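Inactive Zymogen C11 Protease (Parabacteroides distasonis, PDB 6MZO) is the inactive zymogen of a clostripain-like C11 protease, a cysteine peptidase of clan CD, and probably hydrolyses peptide bonds once activated. Local coordinates at residues S232-L235 against D236-A239; C163-C167 against A168-Y172; N292-K295 against R296-K300; F193-Q196 against T197-D201. All coordinates share one frame; numbering follows the deposited sequence.

Overall arrangement
All four contacts are short-range, formed where a helix starts or along its successive turns. Interaction 2, at 163-172, is the most central, about 7 Å from the chain centre, and is wholly buried, with a cysteine sulfur doing the capping. Interaction 4, at 193-201, is also buried but irregular and largely apolar; its centre lies about 22 Å from that of interaction 2. Interactions 1 and 3 are partly buried and more peripheral, and they join helices 235-246 and 288-301 directly: a salt bridge links Glu237 to Lys300. Interaction 1 also packs on interaction 2 through Ala239 and Tyr172. Water enters at interactions 1, 3 and 4.

Interaction 1: residues S232-L235 against D236-A239; sequences SDEL and DELA
Glu234 and Leu235 offer their carbonyl oxygens to Leu238 and Ala239 in the first turn of helix 235-246, the i to i+4 pattern of an alpha-helix established just after strand 226-231. Leu238 N lies 3.1 Å from Glu234 O, in the carbonyl plane, whereas Ala239 N approaches Leu235 O at 2.9 Å, tilted 24° from that plane. The tight part of the contact is apolar and buried. Leu235 and Leu238 run side by side in the same direction, and Leu235 CD1 meets Leu238 CD2 at 4.0 Å; Leu238 brings its branch there with CG opposite the backbone N (chi1 179°). Beyond these two segments, Leu238 continues onto Met298 of helix 288-301, and Ala239 rests on Tyr172 and Trp352.

The other side of the turn is wet. Ser232 and Asp233 keep the same four-residue spacing to Asp236 and Glu237, but a water molecule stands in for each direct bond. One donates to Ser232 O and accepts from Asp236 N at 2.8 Å; the second joins Asp233 O to Glu237 N in the same way. Here Glu234 and Glu237 lie alongside each other with carboxylate planes 81° apart and their OE1 atoms 4.1 Å from one another. This like-charge approach is probably eased by salt bridges, from Glu234 OE2 to Lys231 and from Glu237 OE1 to Lys300. Off to one side of the pair, a third water donates to both, 3.1 Å from Glu234 OE1 and 3.0 Å from Glu237 OE1.

Interaction 2: residues C163-C167 against A168-Y172; sequences CYMSC and AEVAY
The carboxylate of Glu169 touches Cys167 with one oxygen: OE1 lies 3.3 Å from Cys167 CB and, though buried, has no polar partner in the model. OE2 is held elsewhere, by Tyr347 OH and Tyr334 N. The Tyr172 ring takes no part here; it makes a cation-pi interaction with Arg175 and meets Trp352 edge-to-face.

Cys167 is the N-cap of helix 168-173. Its thiol sits between the backbone N and the carbonyl carbon (chi1 59°), which carries SG over the first turn to accept from Val170 N at 3.4 Å. Cys167 O takes the Ala171 N-H almost straight, at 176° and 2.9 Å. SG also packs on Val170 CG2 at 3.4 Å, so one atom serves both capping and apolar contact. Met165 CE reaches both methyls of Val170, 4.1 Å from CG1 and about as near CG2, the side chains crossing at about a right angle. With an alanine at Cys167, Val170 N would probably lose its capping acceptor and a gap would open beside CG2.

The turn follows strand 155-162, with strand 332-334 against Cys167 and Ala168, helix 351-357 over Ala168, and strand 226-231 beside Ala171.

Interaction 3: residues N292-K295 against R296-K300; sequences NAFK and RSMEK
A regular run of the alpha-helix 288-301 holds this contact, in which Phe294 and Met298, one turn apart on its buried side, form a Met-aromatic pair. The backbone evidence is a run of four consecutive i to i+4 bonds, from Arg296 N to Asn292 O through Glu299 N to Lys295 O. Among them Met298 N to Phe294 O measures 2.9 Å.

The two side chains lie alongside each other, pointing the same way. Met298 CG stands over one face of the Phe294 ring, 3.7 Å from the centroid and 21° off the normal, so its hydrogens can make a CH-pi contact. It is displaced toward the rim, and its nearest ring atom is Phe294 CZ at 3.4 Å. The sulfur follows at a slant, with Met298 SD 4.6 Å from the Phe294 centroid. The bend at chi2 (-71°) sets SD obliquely off the CZ end of the ring, and the further bend at chi3 turns only the terminal CE, while the phenylalanine places CG opposite its backbone N (chi1 168°).

Away from this pair the contact is more polar. A water donates to Ala293 O at 2.9 Å and lies 3.2 Å from Ser297 OG, an atom that also hydrogen-bonds to Thr241 OG1. On the exposed flank Glu299 CG rests 3.2 Å from Lys295 O.

Helix 278-283 borders the aromatic side, where Phe278 meets the Phe294 ring edge-to-face and also touches Met298. Helix 235-246 runs along the neighbouring side, with Cys242 on Phe294 and Leu238 on Ser297. Leu331, in a loop, also packs against Met298.

Interaction 4: residues F193-Q196 against T197-D201; sequences FPYQ and TIMGD
Thr197 N binds Pro194 O at 2.9 Å and 169°, closing the irregular, weakly bonded start of helix 195-203 just after an inverse gamma turn centred on Pro194. The donor stands 45° out of the carbonyl plane, and Ile198 N adds only weak bonds, to Pro194 O and Tyr195 O. Water helps where the helix is poorly bonded: one molecule accepts from Met199 N at 2.9 Å.

Ile198 carries the apolar contact. Its CG1 lies between the backbone N and the carbonyl carbon (chi1 53°), which turns CD1 back onto the preceding residues: Ile198 CD1 is 3.9 Å from Tyr195 CD1, and it is 4.2 Å from Phe193 CD2. CG2, the other branch, faces the proline, with Ile198 CG2 at 4.3 Å from Pro194 CG. The Tyr195 ring has Phe193 CB over one face and Met199 SD at its edge, near the ring plane. Met199 also sets CG 3.2 Å from Tyr195 O. An alanine in place of Ile198 would probably leave a gap where CD1 now touches the rings of both Phe193 and Tyr195, and take away the CG2 methyl's packing on the Pro194 ring.

The turn is wedged between two helices and the sheet. Helix 26-43 supplies Ile36 against Tyr195, helix 209-220 puts Tyr219 on Pro194, and strand 155-162 receives Phe193 and Ile198 on Leu159 while its Asp161 binds Tyr195 OH.

Interaction 1: residues S232-L235 against D236-A239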
# COMPACT_ATOMS: atom_id res chain seq x y z
N SER A 232 -2.41 -6.40 11.19
CA SER A 232 -3.27 -5.34 11.68
C SER A 232 -3.68 -5.46 13.14
O SER A 232 -3.82 -4.41 13.83
CB SER A 232 -4.55 -5.22 10.80
OG SER A 232 -4.17 -4.91 9.47
N ASP A 233 -3.86 -6.68 13.65
CA ASP A 233 -4.27 -6.70 15.06
C ASP A 233 -3.14 -6.40 16.07
O ASP A 233 -3.36 -6.49 17.28
CB ASP A 233 -4.93 -8.05 15.40
CG ASP A 233 -4.02 -9.24 15.23
OD1 ASP A 233 -2.80 -9.12 15.09
OD2 ASP A 233 -4.57 -10.39 15.29
N GLU A 234 -1.99 -5.94 15.56
CA GLU A 234 -0.87 -5.51 16.42
C GLU A 234 -0.79 -3.99 16.39
O GLU A 234 -0.06 -3.38 17.15
CB GLU A 234 0.44 -6.09 15.97
CG GLU A 234 0.42 -7.62 15.91
CD GLU A 234 0.50 -8.29 17.28
OE1 GLU A 234 0.65 -7.59 18.31
OE2 GLU A 234 0.50 -9.55 17.27
N LEU A 235 -1.61 -3.39 15.52
CA LEU A 235 -1.47 -1.92 15.37
C LEU A 235 -2.00 -1.13 16.53
O LEU A 235 -1.44 -0.04 16.83
CB LEU A 235 -2.11 -1.49 14.04
CG LEU A 235 -1.13 -1.30 12.92
CD1 LEU A 235 -0.29 0.04 13.21
CD2 LEU A 235 -0.17 -2.41 12.73
N ASP A 236 -3.02 -1.63 17.22
CA ASP A 236 -3.42 -0.87 18.42
C ASP A 236 -2.31 -0.78 19.46
O ASP A 236 -2.05 0.32 20.04
CB ASP A 236 -4.67 -1.49 19.06
CG ASP A 236 -5.92 -1.25 18.25
OD1 ASP A 236 -6.11 -0.14 17.76
OD2 ASP A 236 -6.74 -2.19 18.13
N GLU A 237 -1.58 -1.88 19.64
CA GLU A 237 -0.51 -1.87 20.60
C GLU A 237 0.60 -0.93 20.12
O GLU A 237 1.19 -0.17 20.90
CB GLU A 237 0.03 -3.27 20.81
CG GLU A 237 1.20 -3.26 21.79
CD GLU A 237 1.87 -4.61 21.91
OE1 GLU A 237 1.15 -5.63 21.92
OE2 GLU A 237 3.12 -4.63 21.97
N LEU A 238 0.87 -0.93 18.81
CA LEU A 238 1.96 -0.09 18.30
C LEU A 238 1.59 1.38 18.57
O LEU A 238 2.42 2.21 18.98
CB LEU A 238 2.21 -0.38 16.80
CG LEU A 238 3.32 0.46 16.14
CD1 LEU A 238 4.66 0.28 16.84
CD2 LEU A 238 3.38 0.01 14.72
N ALA A 239 0.30 1.72 18.41
CA ALA A 239 -0.09 3.11 18.57
C ALA A 239 0.04 3.45 20.03
O ALA A 239 0.51 4.51 20.36
CB ALA A 239 -1.49 3.35 18.08
O HOH W 1 -4.86 -3.52 16.21
O HOH W 2 -2.77 -4.50 19.19
O HOH W 3 -1.31 -6.62 20.47

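Interaction 2: residues C163-C167 against A168-Y172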
# COMPACT_ATOMS: atom_id res chain seq x y z
N CYS A 163 2.88 3.86 -4.25
CA CYS A 163 3.98 4.41 -3.46
C CYS A 163 3.60 4.77 -2.05
O CYS A 163 2.53 5.34 -1.76
CB CYS A 163 4.57 5.65 -4.15
SG CYS A 163 5.09 5.34 -5.85
N TYR A 164 4.58 4.53 -1.16
CA TYR A 164 4.63 5.05 0.20
C TYR A 164 3.54 4.54 1.13
O TYR A 164 3.29 5.15 2.16
CB TYR A 164 4.62 6.58 0.19
CG TYR A 164 5.73 7.19 -0.62
CD1 TYR A 164 7.08 6.88 -0.34
CD2 TYR A 164 5.46 8.03 -1.67
CE1 TYR A 164 8.07 7.47 -1.07
CE2 TYR A 164 6.47 8.65 -2.42
CZ TYR A 164 7.79 8.35 -2.12
OH TYR A 164 8.81 8.93 -2.83
N MET A 165 2.92 3.41 0.80
CA MET A 165 1.77 3.05 1.60
C MET A 165 2.11 2.32 2.84
O MET A 165 1.29 2.20 3.75
CB MET A 165 0.74 2.19 0.77
CG MET A 165 0.15 2.99 -0.38
SD MET A 165 -0.76 4.50 0.06
CE MET A 165 -2.32 3.74 0.63
N SER A 166 3.32 1.74 2.92
CA SER A 166 3.74 1.14 4.20
C SER A 166 4.22 2.23 5.12
O SER A 166 5.45 2.51 5.19
CB SER A 166 4.91 0.13 4.00
OG SER A 166 4.39 -1.05 3.39
N CYS A 167 3.31 2.83 5.83
CA CYS A 167 3.63 3.79 6.87
C CYS A 167 2.67 3.58 8.00
O CYS A 167 1.64 2.94 7.82
CB CYS A 167 3.50 5.22 6.39
SG CYS A 167 1.81 5.61 5.79
N ALA A 168 3.04 4.03 9.17
CA ALA A 168 2.23 3.78 10.34
C ALA A 168 0.85 4.29 10.12
O ALA A 168 -0.14 3.69 10.58
CB ALA A 168 2.82 4.40 11.56
N GLU A 169 0.76 5.48 9.52
CA GLU A 169 -0.52 6.11 9.41
C GLU A 169 -1.53 5.31 8.60
O GLU A 169 -2.73 5.26 8.96
CB GLU A 169 -0.39 7.49 8.77
CG GLU A 169 0.48 8.53 9.56
CD GLU A 169 1.99 8.42 9.23
OE1 GLU A 169 2.43 7.44 8.65
OE2 GLU A 169 2.67 9.38 9.62
N VAL A 170 -1.04 4.75 7.51
CA VAL A 170 -1.89 3.86 6.67
C VAL A 170 -2.16 2.54 7.35
O VAL A 170 -3.32 2.00 7.36
CB VAL A 170 -1.22 3.66 5.26
CG1 VAL A 170 -1.86 2.45 4.50
CG2 VAL A 170 -1.23 4.96 4.49
N ALA A 171 -1.11 1.90 7.87
CA ALA A 171 -1.37 0.60 8.52
C ALA A 171 -2.41 0.79 9.66
O ALA A 171 -3.31 -0.09 9.91
CB ALA A 171 -0.07 0.02 9.06
N TYR A 172 -2.33 1.93 10.35
CA TYR A 172 -3.25 2.15 11.45
C TYR A 172 -4.66 2.40 10.91
O TYR A 172 -5.68 1.84 11.44
CB TYR A 172 -2.81 3.35 12.30
CG TYR A 172 -3.58 3.52 13.57
CD1 TYR A 172 -3.45 2.60 14.60
CD2 TYR A 172 -4.34 4.65 13.80
CE1 TYR A 172 -4.11 2.81 15.83
CE2 TYR A 172 -5.06 4.87 15.05
CZ TYR A 172 -4.87 3.92 16.04
OH TYR A 172 -5.54 4.16 17.19

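Interaction 3: residues N292-K295 against R296-K300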
# COMPACT_ATOMS: atom_id res chain seq x y z
N ASN A 292 12.92 0.93 23.57
CA ASN A 292 12.97 -0.53 23.64
C ASN A 292 11.54 -1.06 23.50
O ASN A 292 11.32 -2.05 22.79
CB ASN A 292 13.62 -1.00 24.94
CG ASN A 292 15.15 -0.80 24.92
OD1 ASN A 292 15.77 -0.64 23.85
ND2 ASN A 292 15.75 -0.80 26.08
N ALA A 293 10.58 -0.39 24.13
CA ALA A 293 9.16 -0.81 24.02
C ALA A 293 8.66 -0.70 22.57
O ALA A 293 7.96 -1.58 22.05
CB ALA A 293 8.27 0.00 24.91
N PHE A 294 9.02 0.42 21.94
CA PHE A 294 8.69 0.64 20.51
C PHE A 294 9.26 -0.48 19.65
O PHE A 294 8.54 -1.04 18.81
CB PHE A 294 9.23 2.01 20.08
CG PHE A 294 9.20 2.21 18.62
CD1 PHE A 294 8.04 2.58 17.98
CD2 PHE A 294 10.38 2.01 17.86
CE1 PHE A 294 8.03 2.83 16.53
CE2 PHE A 294 10.40 2.23 16.47
CZ PHE A 294 9.23 2.60 15.80
N LYS A 295 10.54 -0.80 19.83
CA LYS A 295 11.15 -1.92 19.06
C LYS A 295 10.43 -3.25 19.23
O LYS A 295 10.22 -3.98 18.23
CB LYS A 295 12.64 -2.05 19.40
CG LYS A 295 13.42 -0.89 18.73
CD LYS A 295 14.94 -1.10 18.84
CE LYS A 295 15.48 -0.62 20.18
NZ LYS A 295 16.97 -0.78 20.23
N ARG A 296 9.99 -3.53 20.45
CA ARG A 296 9.22 -4.77 20.67
C ARG A 296 7.87 -4.77 19.95
O ARG A 296 7.45 -5.81 19.40
CB ARG A 296 9.03 -5.01 22.15
CG ARG A 296 10.32 -5.45 22.83
CD ARG A 296 10.04 -5.91 24.24
NE ARG A 296 11.11 -6.81 24.68
CZ ARG A 296 11.64 -6.84 25.90
NH1 ARG A 296 11.19 -6.04 26.86
NH2 ARG A 296 12.61 -7.70 26.17
N SER A 297 7.21 -3.59 19.95
CA SER A 297 5.91 -3.50 19.29
C SER A 297 6.07 -3.63 17.78
O SER A 297 5.24 -4.30 17.13
CB SER A 297 5.18 -2.21 19.65
OG SER A 297 4.82 -2.26 21.05
N MET A 298 7.11 -3.00 17.24
CA MET A 298 7.43 -3.08 15.82
C MET A 298 7.71 -4.52 15.45
O MET A 298 7.31 -4.97 14.36
CB MET A 298 8.64 -2.23 15.45
CG MET A 298 8.34 -0.68 15.41
SD MET A 298 7.29 -0.28 13.98
CE MET A 298 8.62 -0.23 12.71
N GLU A 299 8.46 -5.26 16.28
CA GLU A 299 8.74 -6.68 15.96
C GLU A 299 7.44 -7.47 15.78
O GLU A 299 7.39 -8.42 14.98
CB GLU A 299 9.55 -7.35 17.07
CG GLU A 299 10.98 -6.85 17.15
CD GLU A 299 11.73 -7.41 18.37
OE1 GLU A 299 11.47 -8.56 18.75
OE2 GLU A 299 12.59 -6.69 18.94
N LYS A 300 6.40 -7.10 16.55
CA LYS A 300 5.13 -7.83 16.42
C LYS A 300 4.31 -7.35 15.20
O LYS A 300 3.64 -8.22 14.55
CB LYS A 300 4.27 -7.68 17.68
CG LYS A 300 4.80 -8.44 18.86
CD LYS A 300 4.28 -7.86 20.16
CE LYS A 300 2.85 -8.24 20.46
NZ LYS A 300 2.54 -7.90 21.88
O HOH W 4 6.18 -2.96 23.88

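Interaction 4: residues F193-Q196 against T197-D201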
# COMPACT_ATOMS: atom_id res chain seq x y z
N PHE A 193 4.10 -4.81 -8.61
CA PHE A 193 4.38 -6.13 -8.04
C PHE A 193 4.60 -7.20 -9.12
O PHE A 193 4.16 -7.06 -10.28
CB PHE A 193 3.24 -6.60 -7.10
CG PHE A 193 3.37 -6.11 -5.72
CD1 PHE A 193 3.34 -4.77 -5.45
CD2 PHE A 193 3.53 -7.05 -4.67
CE1 PHE A 193 3.43 -4.31 -4.07
CE2 PHE A 193 3.65 -6.62 -3.34
CZ PHE A 193 3.57 -5.25 -3.05
N PRO A 194 5.31 -8.28 -8.76
CA PRO A 194 5.60 -9.35 -9.74
C PRO A 194 4.42 -10.31 -9.79
O PRO A 194 4.45 -11.41 -9.21
CB PRO A 194 6.87 -9.99 -9.17
CG PRO A 194 6.70 -9.86 -7.64
CD PRO A 194 6.13 -8.40 -7.53
N TYR A 195 3.35 -9.84 -10.43
CA TYR A 195 2.13 -10.65 -10.40
C TYR A 195 2.43 -12.00 -10.96
O TYR A 195 1.77 -13.00 -10.59
CB TYR A 195 0.96 -9.97 -11.19
CG TYR A 195 0.53 -8.72 -10.44
CD1 TYR A 195 -0.22 -8.84 -9.27
CD2 TYR A 195 1.00 -7.47 -10.80
CE1 TYR A 195 -0.58 -7.71 -8.51
CE2 TYR A 195 0.66 -6.31 -10.04
CZ TYR A 195 -0.12 -6.47 -8.88
OH TYR A 195 -0.41 -5.39 -8.13
N GLN A 196 3.42 -12.11 -11.87
CA GLN A 196 3.61 -13.43 -12.49
C GLN A 196 4.14 -14.50 -11.52
O GLN A 196 4.14 -15.70 -11.90
CB GLN A 196 4.57 -13.27 -13.69
CG GLN A 196 6.04 -12.99 -13.29
CD GLN A 196 6.35 -11.56 -12.85
OE1 GLN A 196 5.52 -10.64 -12.84
NE2 GLN A 196 7.63 -11.36 -12.47
N THR A 197 4.50 -14.11 -10.30
CA THR A 197 4.99 -15.10 -9.35
C THR A 197 4.14 -15.17 -8.09
O THR A 197 4.40 -16.04 -7.24
CB THR A 197 6.47 -14.84 -8.89
OG1 THR A 197 6.61 -13.56 -8.23
CG2 THR A 197 7.43 -14.93 -10.04
N ILE A 198 3.20 -14.25 -7.87
CA ILE A 198 2.47 -14.24 -6.57
C ILE A 198 1.00 -14.71 -6.64
O ILE A 198 0.26 -14.63 -5.62
CB ILE A 198 2.42 -12.85 -5.92
CG1 ILE A 198 1.87 -11.82 -6.90
CG2 ILE A 198 3.94 -12.46 -5.57
CD1 ILE A 198 1.47 -10.43 -6.15
N MET A 199 0.55 -15.06 -7.85
CA MET A 199 -0.91 -15.32 -7.94
C MET A 199 -1.32 -16.50 -7.05
O MET A 199 -2.33 -16.37 -6.26
CB MET A 199 -1.35 -15.59 -9.41
CG MET A 199 -1.06 -14.38 -10.35
SD MET A 199 -1.72 -12.82 -9.77
CE MET A 199 -3.50 -13.27 -9.60
N GLY A 200 -0.65 -17.63 -7.16
CA GLY A 200 -1.01 -18.74 -6.24
C GLY A 200 -0.95 -18.35 -4.75
O GLY A 200 -1.82 -18.82 -3.95
N ASP A 201 0.04 -17.55 -4.35
CA ASP A 201 0.10 -17.12 -2.94
C ASP A 201 -1.13 -16.37 -2.52
O ASP A 201 -1.51 -16.51 -1.31
CB ASP A 201 1.38 -16.28 -2.70
CG ASP A 201 2.66 -17.11 -2.86
OD1 ASP A 201 2.65 -18.33 -2.56
OD2 ASP A 201 3.69 -16.57 -3.34
O HOH W 5 1.96 -16.33 -10.04